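Oxalate biosynthetic component 1 (Burkholderia thailandensis, PDB 5IKY) makes oxalate as a bifunctional enzyme of quorum sensing-dependent oxalogenesis, joining a serine hydrolase activity to an additional lyase activity. Local coordinates at residues A[127-132]-A[486-491]; A[480-485]-A[492-497]; A[873-878]-A[942-947]. All blocks are in the same frame, centred on the assembly; numbering follows the deposited sequence.

Contact 1. Residues A[127-132]-A[486-491]; sequences DLVRQI and RVPGGV
Gly489 lies against Arg130, their CA atoms 4.8 Å apart, where a hairpin loop between strand 471-474 of the barrel-like parallel sheet and helix 497-510 meets the side of helix 126-138, in the N-terminal family region. The loop joins the two strands of a beta hairpin, 481-483 and 491-493, and bends in a type II beta turn from Val487 to Gly490. Gly490 N closes the turn on Val487 O at 2.8 Å, and Gly489 takes the third position with its usual positive phi, here 107°. Because that residue carries no side chain, CG of Arg130 can settle directly on Gly489 CA at 3.6 Å.

From there the arginine runs on extended as far as NE, passing alongside the turn and bringing NE to the Gly489 carbonyl. The hydrogen bond from Arg130 NE to Gly489 O is short, 2.7 Å, and fairly straight (158° at the hydrogen). It is well formed on both sides: NE lies in the carbonyl plane on a lone pair of the oxygen, and the oxygen sits at the guanidinium edge, close to its plane. Val491 then touches the arginine further back, its CG1 coming across the chain to Arg130 CD at 3.9 Å.

One residue earlier on the helix, the contact is apolar. Val129 holds CG1 anti to its amide nitrogen (chi1 178°), which carries this methyl to Pro488, itself also packed on Arg117 and Leu120 of helix 117-121. Val129 CG1 lies 3.7 Å from Pro488 CB and 3.4 Å from Pro488 O.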
ATOM      1  N   ASP A 127     -18.542  24.120 -24.116  1.00 72.71           N
ATOM      2  CA  ASP A 127     -17.322  23.692 -24.787  1.00 77.75           C
ATOM      3  C   ASP A 127     -16.188  24.668 -24.502  1.00 89.33           C
ATOM      4  O   ASP A 127     -15.034  24.265 -24.344  1.00101.13           O
ATOM      5  CB  ASP A 127     -17.546  23.564 -26.295  1.00 96.01           C
ATOM      6  CG  ASP A 127     -16.309  23.079 -27.029  1.00130.37           C
ATOM      7  OD1 ASP A 127     -15.895  21.920 -26.801  1.00129.24           O
ATOM      8  OD2 ASP A 127     -15.750  23.854 -27.835  1.00144.08           O
ATOM      9  N   LEU A 128     -16.524  25.952 -24.433  1.00 92.03           N
ATOM     10  CA  LEU A 128     -15.547  26.987 -24.119  1.00 78.81           C
ATOM     11  C   LEU A 128     -15.016  26.822 -22.698  1.00 77.58           C
ATOM     12  O   LEU A 128     -13.820  26.972 -22.453  1.00 85.71           O
ATOM     13  CB  LEU A 128     -16.160  28.378 -24.293  1.00 73.81           C
ATOM     14  CG  LEU A 128     -15.262  29.556 -23.907  1.00 71.51           C
ATOM     15  CD1 LEU A 128     -14.094  29.676 -24.874  1.00 61.57           C
ATOM     16  CD2 LEU A 128     -16.057  30.852 -23.852  1.00 63.83           C
ATOM     17  N   VAL A 129     -15.915  26.510 -21.769  1.00 77.65           N
ATOM     18  CA  VAL A 129     -15.547  26.319 -20.370  1.00 75.98           C
ATOM     19  C   VAL A 129     -14.526  25.195 -20.212  1.00 79.15           C
ATOM     20  O   VAL A 129     -13.537  25.343 -19.493  1.00 69.90           O
ATOM     21  CB  VAL A 129     -16.780  26.008 -19.497  1.00 71.55           C
ATOM     22  CG1 VAL A 129     -16.367  25.770 -18.053  1.00 77.87           C
ATOM     23  CG2 VAL A 129     -17.788  27.144 -19.579  1.00 79.00           C
ATOM     24  N   ARG A 130     -14.769  24.080 -20.896  1.00 70.00           N
ATOM     25  CA  ARG A 130     -13.870  22.931 -20.845  1.00 63.44           C
ATOM     26  C   ARG A 130     -12.462  23.291 -21.294  1.00 78.11           C
ATOM     27  O   ARG A 130     -11.486  22.976 -20.614  1.00 92.34           O
ATOM     28  CB  ARG A 130     -14.398  21.791 -21.714  1.00 65.87           C
ATOM     29  CG  ARG A 130     -15.708  21.200 -21.253  1.00 71.01           C
ATOM     30  CD  ARG A 130     -15.934  19.856 -21.912  1.00 65.39           C
ATOM     31  NE  ARG A 130     -17.142  19.202 -21.424  1.00 77.60           N
ATOM     32  CZ  ARG A 130     -18.256  19.076 -22.134  1.00 77.49           C
ATOM     33  NH1 ARG A 130     -18.314  19.559 -23.369  1.00 76.10           N
ATOM     34  NH2 ARG A 130     -19.311  18.465 -21.610  1.00 65.62           N
ATOM     35  N   GLN A 131     -12.369  23.949 -22.444  1.00 64.01           N
ATOM     36  CA  GLN A 131     -11.079  24.316 -23.013  1.00 72.93           C
ATOM     37  C   GLN A 131     -10.321  25.263 -22.091  1.00 78.02           C
ATOM     38  O   GLN A 131      -9.095  25.209 -22.007  1.00 79.82           O
ATOM     39  CB  GLN A 131     -11.270  24.945 -24.393  1.00 69.11           C
ATOM     40  CG  GLN A 131     -11.961  24.024 -25.386  1.00 87.45           C
ATOM     41  CD  GLN A 131     -12.219  24.692 -26.722  1.00115.65           C
ATOM     42  OE1 GLN A 131     -11.542  25.651 -27.092  1.00123.02           O
ATOM     43  NE2 GLN A 131     -13.207  24.187 -27.455  1.00118.48           N
ATOM     44  N   ILE A 132     -11.060  26.120 -21.394  1.00 62.47           N
ATOM     45  CA  ILE A 132     -10.468  27.007 -20.402  1.00 60.38           C
ATOM     46  C   ILE A 132      -9.942  26.200 -19.221  1.00 64.49           C
ATOM     47  O   ILE A 132      -8.784  26.337 -18.827  1.00 66.88           O
ATOM     48  CB  ILE A 132     -11.481  28.055 -19.905  1.00 69.13           C
ATOM     49  CG1 ILE A 132     -11.814  29.044 -21.024  1.00 58.46           C
ATOM     50  CG2 ILE A 132     -10.941  28.793 -18.688  1.00 57.34           C
ATOM     51  CD1 ILE A 132     -12.856  30.070 -20.639  1.00 65.63           C
ATOM     52  N   ARG A 486     -17.499  17.706 -10.262  1.00 63.29           N
ATOM     53  CA  ARG A 486     -17.428  18.934  -9.474  1.00 60.80           C
ATOM     54  C   ARG A 486     -16.919  20.115 -10.297  1.00 59.25           C
ATOM     55  O   ARG A 486     -17.087  21.273  -9.914  1.00 81.89           O
ATOM     56  CB  ARG A 486     -16.525  18.733  -8.257  1.00 56.78           C
ATOM     57  CG  ARG A 486     -16.953  17.599  -7.343  1.00 59.43           C
ATOM     58  CD  ARG A 486     -15.853  17.268  -6.350  1.00 80.26           C
ATOM     59  NE  ARG A 486     -14.610  16.909  -7.028  1.00 92.36           N
ATOM     60  CZ  ARG A 486     -13.485  16.579  -6.404  1.00 98.23           C
ATOM     61  NH1 ARG A 486     -13.439  16.562  -5.079  1.00107.85           N
ATOM     62  NH2 ARG A 486     -12.404  16.267  -7.105  1.00101.48           N
ATOM     63  N   VAL A 487     -16.299  19.811 -11.431  1.00 65.98           N
ATOM     64  CA  VAL A 487     -15.695  20.827 -12.280  1.00 69.23           C
ATOM     65  C   VAL A 487     -16.637  21.235 -13.409  1.00 70.75           C
ATOM     66  O   VAL A 487     -17.244  20.378 -14.053  1.00 78.95           O
ATOM     67  CB  VAL A 487     -14.359  20.321 -12.871  1.00 70.27           C
ATOM     68  CG1 VAL A 487     -13.817  21.278 -13.920  1.00 74.60           C
ATOM     69  CG2 VAL A 487     -13.342  20.104 -11.762  1.00 81.17           C
ATOM     70  N   PRO A 488     -16.776  22.550 -13.644  1.00 75.11           N
ATOM     71  CA  PRO A 488     -17.563  23.031 -14.785  1.00 64.23           C
ATOM     72  C   PRO A 488     -16.995  22.507 -16.098  1.00 76.38           C
ATOM     73  O   PRO A 488     -15.841  22.783 -16.426  1.00 86.57           O
ATOM     74  CB  PRO A 488     -17.434  24.556 -14.692  1.00 58.49           C
ATOM     75  CG  PRO A 488     -16.237  24.799 -13.837  1.00 70.87           C
ATOM     76  CD  PRO A 488     -16.189  23.657 -12.871  1.00 82.83           C
ATOM     77  N   GLY A 489     -17.804  21.752 -16.834  1.00 69.49           N
ATOM     78  CA  GLY A 489     -17.344  21.098 -18.043  1.00 69.86           C
ATOM     79  C   GLY A 489     -17.194  19.605 -17.822  1.00 63.04           C
ATOM     80  O   GLY A 489     -17.241  18.819 -18.767  1.00 70.71           O
ATOM     81  N   GLY A 490     -17.005  19.221 -16.563  1.00 59.04           N
ATOM     82  CA  GLY A 490     -16.948  17.821 -16.180  1.00 54.04           C
ATOM     83  C   GLY A 490     -15.605  17.143 -16.382  1.00 63.43           C
ATOM     84  O   GLY A 490     -15.431  15.981 -16.012  1.00 60.27           O
ATOM     85  N   VAL A 491     -14.654  17.863 -16.966  1.00 58.35           N
ATOM     86  CA  VAL A 491     -13.345  17.286 -17.256  1.00 55.07           C
ATOM     87  C   VAL A 491     -12.206  18.231 -16.852  1.00 57.49           C
ATOM     88  O   VAL A 491     -12.341  19.455 -16.917  1.00 73.24           O
ATOM     89  CB  VAL A 491     -13.226  16.921 -18.755  1.00 50.36           C
ATOM     90  CG1 VAL A 491     -13.217  18.174 -19.621  1.00 58.80           C
ATOM     91  CG2 VAL A 491     -11.992  16.074 -19.013  1.00 49.07           C
TER

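Contact 2. Residues A[480-485]-A[492-497]; sequences LNVFDA and RKACGT
The beta hairpin of strands 481-483 and 491-493 is held together here by Val482 and Arg492, an antiparallel hydrogen-bonded pair. Val482 N reaches Arg492 O at 2.8 Å, and Arg492 N returns the bond to Val482 O at 3.1 Å. The next pair, Asn481 with Lys493, is non-hydrogen-bonded, and beyond it Ala494 N gives a nearly straight bond to Leu480 O (2.9 Å, 173° at the hydrogen). That carbonyl oxygen has a second donor, a water at 2.8 Å that also donates to Ala494 O and so bridges the strands where they begin to part.

The hairpin sits in the connection between strand 471-474 of the parallel, TIM-barrel-like sheet and helix 497-510, just after Glu477, which binds magnesium together with His227. The side chain of Leu480 is about 13 Å from that metal. Val482 packs toward the helix, on Trp503, and across the hairpin on the methyl of Ala494.

Arg492 leaves its strand with CG between the backbone N and carbonyl carbon (chi1 58°), then extends beside Val482, whose CG1 lies over one face of the guanidinium, 3.5 Å from Arg492 NH1. At the edge, Arg492 NE makes a salt bridge to Asp484 OD2 at 2.9 Å, in the guanidinium plane and on the anti lone pair of that oxygen; the two flat groups are nevertheless turned 67° apart. NH2 adds a weak bond to the same oxygen, while Arg486 NH2 pairs with it too, so two arginines converge on OD2 and would probably favour a charged Asp484. NH1 of Arg492 has its own salt bridge to Asp499 OD2. Lys493, bent at its second torsion, passes its CD by Asn481 OD1 at 3.6 Å.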
ATOM      1  N   LEU A 480      -4.753  12.132 -20.776  1.00 61.70           N
ATOM      2  CA  LEU A 480      -4.182  13.111 -19.859  1.00 53.54           C
ATOM      3  C   LEU A 480      -5.244  13.786 -18.999  1.00 47.21           C
ATOM      4  O   LEU A 480      -4.921  14.541 -18.083  1.00 57.60           O
ATOM      5  CB  LEU A 480      -3.399  14.171 -20.633  1.00 53.46           C
ATOM      6  CG  LEU A 480      -2.198  13.680 -21.441  1.00 62.65           C
ATOM      7  CD1 LEU A 480      -1.464  14.861 -22.064  1.00 43.77           C
ATOM      8  CD2 LEU A 480      -1.263  12.848 -20.570  1.00 42.39           C
ATOM      9  N   ASN A 481      -6.510  13.515 -19.298  1.00 49.49           N
ATOM     10  CA  ASN A 481      -7.607  14.109 -18.544  1.00 54.80           C
ATOM     11  C   ASN A 481      -8.305  13.095 -17.647  1.00 52.87           C
ATOM     12  O   ASN A 481      -8.075  11.890 -17.754  1.00 50.88           O
ATOM     13  CB  ASN A 481      -8.628  14.741 -19.491  1.00 46.44           C
ATOM     14  CG  ASN A 481      -8.007  15.751 -20.430  1.00 60.83           C
ATOM     15  OD1 ASN A 481      -7.020  16.408 -20.094  1.00 72.74           O
ATOM     16  ND2 ASN A 481      -8.586  15.884 -21.618  1.00 55.47           N
ATOM     17  N   VAL A 482      -9.159  13.596 -16.763  1.00 57.52           N
ATOM     18  CA  VAL A 482      -9.976  12.747 -15.905  1.00 53.94           C
ATOM     19  C   VAL A 482     -11.339  13.408 -15.705  1.00 58.25           C
ATOM     20  O   VAL A 482     -11.441  14.634 -15.625  1.00 58.61           O
ATOM     21  CB  VAL A 482      -9.295  12.483 -14.537  1.00 54.83           C
ATOM     22  CG1 VAL A 482      -9.082  13.784 -13.771  1.00 45.74           C
ATOM     23  CG2 VAL A 482     -10.101  11.490 -13.710  1.00 46.08           C
ATOM     24  N   PHE A 483     -12.391  12.601 -15.650  1.00 61.20           N
ATOM     25  CA  PHE A 483     -13.729  13.141 -15.464  1.00 65.07           C
ATOM     26  C   PHE A 483     -13.974  13.501 -14.004  1.00 59.07           C
ATOM     27  O   PHE A 483     -13.727  12.700 -13.102  1.00 66.55           O
ATOM     28  CB  PHE A 483     -14.784  12.150 -15.958  1.00 66.97           C
ATOM     29  CG  PHE A 483     -14.766  11.945 -17.446  1.00 65.87           C
ATOM     30  CD1 PHE A 483     -15.170  12.958 -18.301  1.00 54.21           C
ATOM     31  CD2 PHE A 483     -14.346  10.744 -17.990  1.00 67.18           C
ATOM     32  CE1 PHE A 483     -15.154  12.776 -19.671  1.00 55.43           C
ATOM     33  CE2 PHE A 483     -14.329  10.556 -19.359  1.00 66.74           C
ATOM     34  CZ  PHE A 483     -14.733  11.572 -20.199  1.00 61.00           C
ATOM     35  N   ASP A 484     -14.449  14.723 -13.786  1.00 53.12           N
ATOM     36  CA  ASP A 484     -14.756  15.213 -12.450  1.00 52.39           C
ATOM     37  C   ASP A 484     -16.024  16.057 -12.504  1.00 64.75           C
ATOM     38  O   ASP A 484     -16.031  17.147 -13.080  1.00 58.07           O
ATOM     39  CB  ASP A 484     -13.586  16.027 -11.890  1.00 62.55           C
ATOM     40  CG  ASP A 484     -13.690  16.254 -10.390  1.00 72.15           C
ATOM     41  OD1 ASP A 484     -14.811  16.196  -9.840  1.00 72.84           O
ATOM     42  OD2 ASP A 484     -12.640  16.497  -9.758  1.00 65.22           O
ATOM     43  N   ALA A 485     -17.092  15.547 -11.900  1.00 67.68           N
ATOM     44  CA  ALA A 485     -18.397  16.200 -11.955  1.00 70.16           C
ATOM     45  C   ALA A 485     -18.418  17.536 -11.209  1.00 69.79           C
ATOM     46  O   ALA A 485     -19.248  18.398 -11.493  1.00 62.08           O
ATOM     47  CB  ALA A 485     -19.465  15.270 -11.401  1.00 58.41           C
ATOM     48  N   ARG A 492     -11.093  17.651 -16.409  1.00 52.77           N
ATOM     49  CA  ARG A 492      -9.906  18.416 -16.038  1.00 56.39           C
ATOM     50  C   ARG A 492      -8.649  17.587 -16.271  1.00 48.48           C
ATOM     51  O   ARG A 492      -8.731  16.400 -16.576  1.00 65.33           O
ATOM     52  CB  ARG A 492      -9.977  18.852 -14.577  1.00 49.17           C
ATOM     53  CG  ARG A 492     -10.113  17.686 -13.622  1.00 56.07           C
ATOM     54  CD  ARG A 492      -9.969  18.109 -12.171  1.00 54.49           C
ATOM     55  NE  ARG A 492     -10.204  16.977 -11.281  1.00 55.13           N
ATOM     56  CZ  ARG A 492      -9.281  16.079 -10.955  1.00 59.61           C
ATOM     57  NH1 ARG A 492      -8.049  16.183 -11.441  1.00 51.08           N
ATOM     58  NH2 ARG A 492      -9.589  15.075 -10.143  1.00 47.03           N
ATOM     59  N   LYS A 493      -7.490  18.218 -16.125  1.00 53.75           N
ATOM     60  CA  LYS A 493      -6.220  17.513 -16.250  1.00 46.38           C
ATOM     61  C   LYS A 493      -6.065  16.520 -15.105  1.00 55.95           C
ATOM     62  O   LYS A 493      -6.351  16.844 -13.952  1.00 66.72           O
ATOM     63  CB  LYS A 493      -5.048  18.497 -16.254  1.00 46.44           C
ATOM     64  CG  LYS A 493      -3.907  18.111 -17.176  1.00 53.17           C
ATOM     65  CD  LYS A 493      -4.328  18.221 -18.632  1.00 59.38           C
ATOM     66  CE  LYS A 493      -3.151  18.004 -19.565  1.00 62.51           C
ATOM     67  NZ  LYS A 493      -3.544  18.149 -20.994  1.00 66.41           N
ATOM     68  N   ALA A 494      -5.617  15.310 -15.427  1.00 53.47           N
ATOM     69  CA  ALA A 494      -5.415  14.281 -14.417  1.00 59.41           C
ATOM     70  C   ALA A 494      -4.148  14.563 -13.616  1.00 43.80           C
ATOM     71  O   ALA A 494      -3.082  14.786 -14.187  1.00 52.93           O
ATOM     72  CB  ALA A 494      -5.347  12.904 -15.067  1.00 43.42           C
ATOM     73  N   CYS A 495      -4.267  14.542 -12.292  1.00 43.92           N
ATOM     74  CA  CYS A 495      -3.140  14.846 -11.412  1.00 54.95           C
ATOM     75  C   CYS A 495      -2.206  13.649 -11.255  1.00 52.49           C
ATOM     76  O   CYS A 495      -1.501  13.526 -10.256  1.00 91.92           O
ATOM     77  CB  CYS A 495      -3.644  15.301 -10.038  1.00 62.01           C
ATOM     78  SG  CYS A 495      -4.622  16.820 -10.049  1.00164.04           S
ATOM     79  N   GLY A 496      -2.197  12.777 -12.254  1.00 48.58           N
ATOM     80  CA  GLY A 496      -1.399  11.570 -12.210  1.00 52.73           C
ATOM     81  C   GLY A 496      -2.261  10.378 -12.568  1.00 57.02           C
ATOM     82  O   GLY A 496      -3.481  10.503 -12.688  1.00 48.35           O
ATOM     83  N   THR A 497      -1.632   9.222 -12.738  1.00 48.01           N
ATOM     84  CA  THR A 497      -2.358   8.007 -13.080  1.00 46.21           C
ATOM     85  C   THR A 497      -3.253   7.572 -11.922  1.00 53.58           C
ATOM     86  O   THR A 497      -4.368   7.089 -12.136  1.00 50.11           O
ATOM     87  CB  THR A 497      -1.388   6.872 -13.465  1.00 55.75           C
ATOM     88  OG1 THR A 497      -0.773   7.188 -14.719  1.00 52.50           O
ATOM     89  CG2 THR A 497      -2.118   5.547 -13.597  1.00 43.96           C
TER
HETATM   90  O   HOH W   1      -2.406  14.793 -16.788  1.00 50.87           O

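Contact 3. Residues A[873-878]-A[942-947]; sequences QLIYER and QQLDVQ
Tyr876 has its ring trans to the amide nitrogen (chi1 160°), and Gln947 sets CG trans to its carbonyl carbon (chi1 -61°); together these turns slide the two side chains past each other in opposite directions. Gln947 CB ends over the middle of the Tyr876 ring, 3.5 Å from the centroid and almost on the ring normal, a CH-pi contact. Further out, the glutamine amide passes the root of the ring. Gln947 OE1 lies 3.3 Å from Tyr876 CD2 and 3.2 Å from Gln873 CA, wedged against the backbone of the facing helix. Within its own helix, Gln947 NE2 offers Gln943 O a long bond of 3.3 Å that may steady the amide, the carbonyl being met from above its plane.

Leu944 fills in one turn earlier. Leu944 CD2 presses on Tyr876 CB at 3.6 Å, and Leu944 O stands 3.5 Å from Tyr876 CD1, while CD1 of the leucine makes a looser touch with Ile875 CG2. At the far end of the ring, the phenol OH is hydrogen-bonded to Asp951 OD2, one turn further along the helix that carries Gln947, so the tyrosine spans a good length of that helix by packing and by a polar bond.

The two helical segments approach to 9.4 Å between axes at a signed crossing angle of -60°. Both belong to the C-terminal alpha/beta-hydrolase part of the chain: helix 937-955 directly follows strand 929-935 of the mixed sheet, and helix 870-879 crosses helix 937-955, with Ile875 also reaching Pro784 in the loop after strand 780-782.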
ATOM      1  N   GLN A 873      -5.885 -22.976  32.516  1.00102.93           N
ATOM      2  CA  GLN A 873      -6.547 -23.683  33.605  1.00 88.41           C
ATOM      3  C   GLN A 873      -6.291 -23.002  34.946  1.00 95.22           C
ATOM      4  O   GLN A 873      -7.220 -22.763  35.716  1.00 95.36           O
ATOM      5  CB  GLN A 873      -6.082 -25.140  33.653  1.00 90.84           C
ATOM      6  CG  GLN A 873      -6.934 -26.042  34.533  1.00109.49           C
ATOM      7  CD  GLN A 873      -6.611 -27.514  34.346  1.00110.32           C
ATOM      8  OE1 GLN A 873      -5.462 -27.883  34.099  1.00100.21           O
ATOM      9  NE2 GLN A 873      -7.626 -28.363  34.460  1.00110.30           N
ATOM     10  N   LEU A 874      -5.028 -22.686  35.210  1.00 93.98           N
ATOM     11  CA  LEU A 874      -4.630 -22.047  36.460  1.00 97.22           C
ATOM     12  C   LEU A 874      -5.335 -20.711  36.676  1.00103.26           C
ATOM     13  O   LEU A 874      -5.672 -20.351  37.804  1.00111.41           O
ATOM     14  CB  LEU A 874      -3.115 -21.845  36.487  1.00 95.58           C
ATOM     15  CG  LEU A 874      -2.284 -23.128  36.454  1.00 99.01           C
ATOM     16  CD1 LEU A 874      -0.827 -22.816  36.155  1.00 97.25           C
ATOM     17  CD2 LEU A 874      -2.419 -23.872  37.780  1.00 80.18           C
ATOM     18  N   ILE A 875      -5.558 -19.982  35.588  1.00 94.28           N
ATOM     19  CA  ILE A 875      -6.255 -18.705  35.659  1.00 97.44           C
ATOM     20  C   ILE A 875      -7.762 -18.918  35.771  1.00 95.82           C
ATOM     21  O   ILE A 875      -8.436 -18.243  36.548  1.00 95.21           O
ATOM     22  CB  ILE A 875      -5.947 -17.825  34.427  1.00 93.99           C
ATOM     23  CG1 ILE A 875      -4.438 -17.609  34.294  1.00 91.00           C
ATOM     24  CG2 ILE A 875      -6.668 -16.490  34.526  1.00 81.82           C
ATOM     25  CD1 ILE A 875      -4.044 -16.742  33.120  1.00 83.30           C
ATOM     26  N   TYR A 876      -8.281 -19.872  35.003  1.00 94.01           N
ATOM     27  CA  TYR A 876      -9.715 -20.149  34.969  1.00 92.46           C
ATOM     28  C   TYR A 876     -10.285 -20.578  36.318  1.00102.65           C
ATOM     29  O   TYR A 876     -11.240 -19.982  36.814  1.00101.91           O
ATOM     30  CB  TYR A 876     -10.025 -21.232  33.931  1.00 85.26           C
ATOM     31  CG  TYR A 876     -11.358 -21.913  34.146  1.00 95.80           C
ATOM     32  CD1 TYR A 876     -12.549 -21.258  33.861  1.00 98.49           C
ATOM     33  CD2 TYR A 876     -11.425 -23.212  34.633  1.00 96.21           C
ATOM     34  CE1 TYR A 876     -13.770 -21.875  34.059  1.00109.60           C
ATOM     35  CE2 TYR A 876     -12.641 -23.838  34.835  1.00112.05           C
ATOM     36  CZ  TYR A 876     -13.811 -23.166  34.546  1.00120.27           C
ATOM     37  OH  TYR A 876     -15.024 -23.787  34.744  1.00124.78           O
ATOM     38  N   GLU A 877      -9.695 -21.615  36.902  1.00 90.73           N
ATOM     39  CA  GLU A 877     -10.259 -22.250  38.086  1.00106.72           C
ATOM     40  C   GLU A 877     -10.245 -21.341  39.316  1.00102.78           C
ATOM     41  O   GLU A 877     -11.043 -21.524  40.234  1.00 97.61           O
ATOM     42  CB  GLU A 877      -9.514 -23.553  38.385  1.00101.17           C
ATOM     43  CG  GLU A 877      -9.395 -24.468  37.175  1.00102.44           C
ATOM     44  CD  GLU A 877      -9.273 -25.932  37.543  1.00116.31           C
ATOM     45  OE1 GLU A 877      -8.379 -26.276  38.345  1.00127.39           O
ATOM     46  OE2 GLU A 877     -10.071 -26.740  37.021  1.00117.48           O
ATOM     47  N   ARG A 878      -9.352 -20.358  39.326  1.00103.80           N
ATOM     48  CA  ARG A 878      -9.255 -19.437  40.455  1.00106.42           C
ATOM     49  C   ARG A 878     -10.058 -18.157  40.222  1.00108.80           C
ATOM     50  O   ARG A 878     -10.410 -17.458  41.172  1.00 97.36           O
ATOM     51  CB  ARG A 878      -7.790 -19.092  40.736  1.00101.40           C
ATOM     52  N   GLN A 942     -10.918 -16.798  25.717  1.00 88.22           N
ATOM     53  CA  GLN A 942     -11.803 -17.778  25.098  1.00 80.89           C
ATOM     54  C   GLN A 942     -11.527 -19.188  25.611  1.00 77.44           C
ATOM     55  O   GLN A 942     -12.398 -20.055  25.560  1.00 77.96           O
ATOM     56  CB  GLN A 942     -11.670 -17.736  23.576  1.00 78.57           C
ATOM     57  CG  GLN A 942     -12.611 -16.748  22.906  1.00 75.79           C
ATOM     58  CD  GLN A 942     -12.283 -16.532  21.445  1.00 75.90           C
ATOM     59  OE1 GLN A 942     -13.171 -16.518  20.592  1.00 87.20           O
ATOM     60  NE2 GLN A 942     -11.000 -16.355  21.149  1.00 72.56           N
ATOM     61  N   GLN A 943     -10.315 -19.413  26.107  1.00 76.77           N
ATOM     62  CA  GLN A 943      -9.979 -20.695  26.710  1.00 76.96           C
ATOM     63  C   GLN A 943     -10.609 -20.817  28.095  1.00 78.77           C
ATOM     64  O   GLN A 943     -10.835 -21.924  28.584  1.00 76.98           O
ATOM     65  CB  GLN A 943      -8.462 -20.876  26.790  1.00 68.65           C
ATOM     66  CG  GLN A 943      -7.825 -21.241  25.458  1.00 75.17           C
ATOM     67  CD  GLN A 943      -6.311 -21.196  25.498  1.00 80.62           C
ATOM     68  OE1 GLN A 943      -5.661 -22.150  25.925  1.00 76.53           O
ATOM     69  NE2 GLN A 943      -5.740 -20.087  25.043  1.00 86.98           N
ATOM     70  N   LEU A 944     -10.896 -19.679  28.722  1.00 74.10           N
ATOM     71  CA  LEU A 944     -11.606 -19.679  29.998  1.00 87.69           C
ATOM     72  C   LEU A 944     -13.072 -20.029  29.772  1.00 89.92           C
ATOM     73  O   LEU A 944     -13.692 -20.718  30.584  1.00 90.64           O
ATOM     74  CB  LEU A 944     -11.497 -18.325  30.702  1.00 86.17           C
ATOM     75  CG  LEU A 944     -10.111 -17.739  30.981  1.00 88.81           C
ATOM     76  CD1 LEU A 944     -10.214 -16.579  31.964  1.00 74.54           C
ATOM     77  CD2 LEU A 944      -9.151 -18.800  31.491  1.00 90.46           C
ATOM     78  N   ASP A 945     -13.618 -19.541  28.662  1.00 86.72           N
ATOM     79  CA  ASP A 945     -15.003 -19.808  28.295  1.00 88.78           C
ATOM     80  C   ASP A 945     -15.206 -21.291  28.006  1.00 95.95           C
ATOM     81  O   ASP A 945     -16.221 -21.875  28.388  1.00102.19           O
ATOM     82  CB  ASP A 945     -15.401 -18.972  27.076  1.00 89.46           C
ATOM     83  CG  ASP A 945     -15.204 -17.485  27.300  1.00111.83           C
ATOM     84  OD1 ASP A 945     -14.715 -17.103  28.384  1.00130.94           O
ATOM     85  OD2 ASP A 945     -15.524 -16.696  26.385  1.00110.19           O
ATOM     86  N   VAL A 946     -14.231 -21.887  27.327  1.00 97.67           N
ATOM     87  CA  VAL A 946     -14.265 -23.306  26.991  1.00 99.81           C
ATOM     88  C   VAL A 946     -14.320 -24.175  28.246  1.00100.67           C
ATOM     89  O   VAL A 946     -15.141 -25.088  28.345  1.00 97.35           O
ATOM     90  CB  VAL A 946     -13.037 -23.711  26.145  1.00 88.20           C
ATOM     91  CG1 VAL A 946     -12.910 -25.224  26.067  1.00 92.43           C
ATOM     92  CG2 VAL A 946     -13.129 -23.105  24.752  1.00 74.14           C
ATOM     93  N   GLN A 947     -13.445 -23.879  29.201  1.00 99.19           N
ATOM     94  CA  GLN A 947     -13.391 -24.624  30.453  1.00100.21           C
ATOM     95  C   GLN A 947     -14.666 -24.444  31.267  1.00102.17           C
ATOM     96  O   GLN A 947     -15.098 -25.359  31.969  1.00113.87           O
ATOM     97  CB  GLN A 947     -12.180 -24.192  31.280  1.00 92.60           C
ATOM     98  CG  GLN A 947     -10.847 -24.425  30.597  1.00 85.64           C
ATOM     99  CD  GLN A 947      -9.675 -24.030  31.471  1.00 92.02           C
ATOM    100  OE1 GLN A 947      -9.394 -24.676  32.480  1.00 94.70           O
ATOM    101  NE2 GLN A 947      -8.985 -22.963  31.086  1.00 91.99           N
TER

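From the N terminus, helix 126-138 comes first, and contact 1 closes a very long loop by bringing residues 486-491 back to it, across nearly all of the barrel-like part of the chain. Contact 2 is local: 480-485 and 492-497 are the two arms of a hairpin, and 486-491 is the piece between them. The two therefore cross along the chain, and they touch through a probable hydrogen bond between Asp484 N and Gly490 O; through contact 1 the hairpin meets helix 126-138. Contact 3 follows in series on the opposite side of the chain's centre, closing a loop with 63 residues between its two helical segments, strand 929-935 among them.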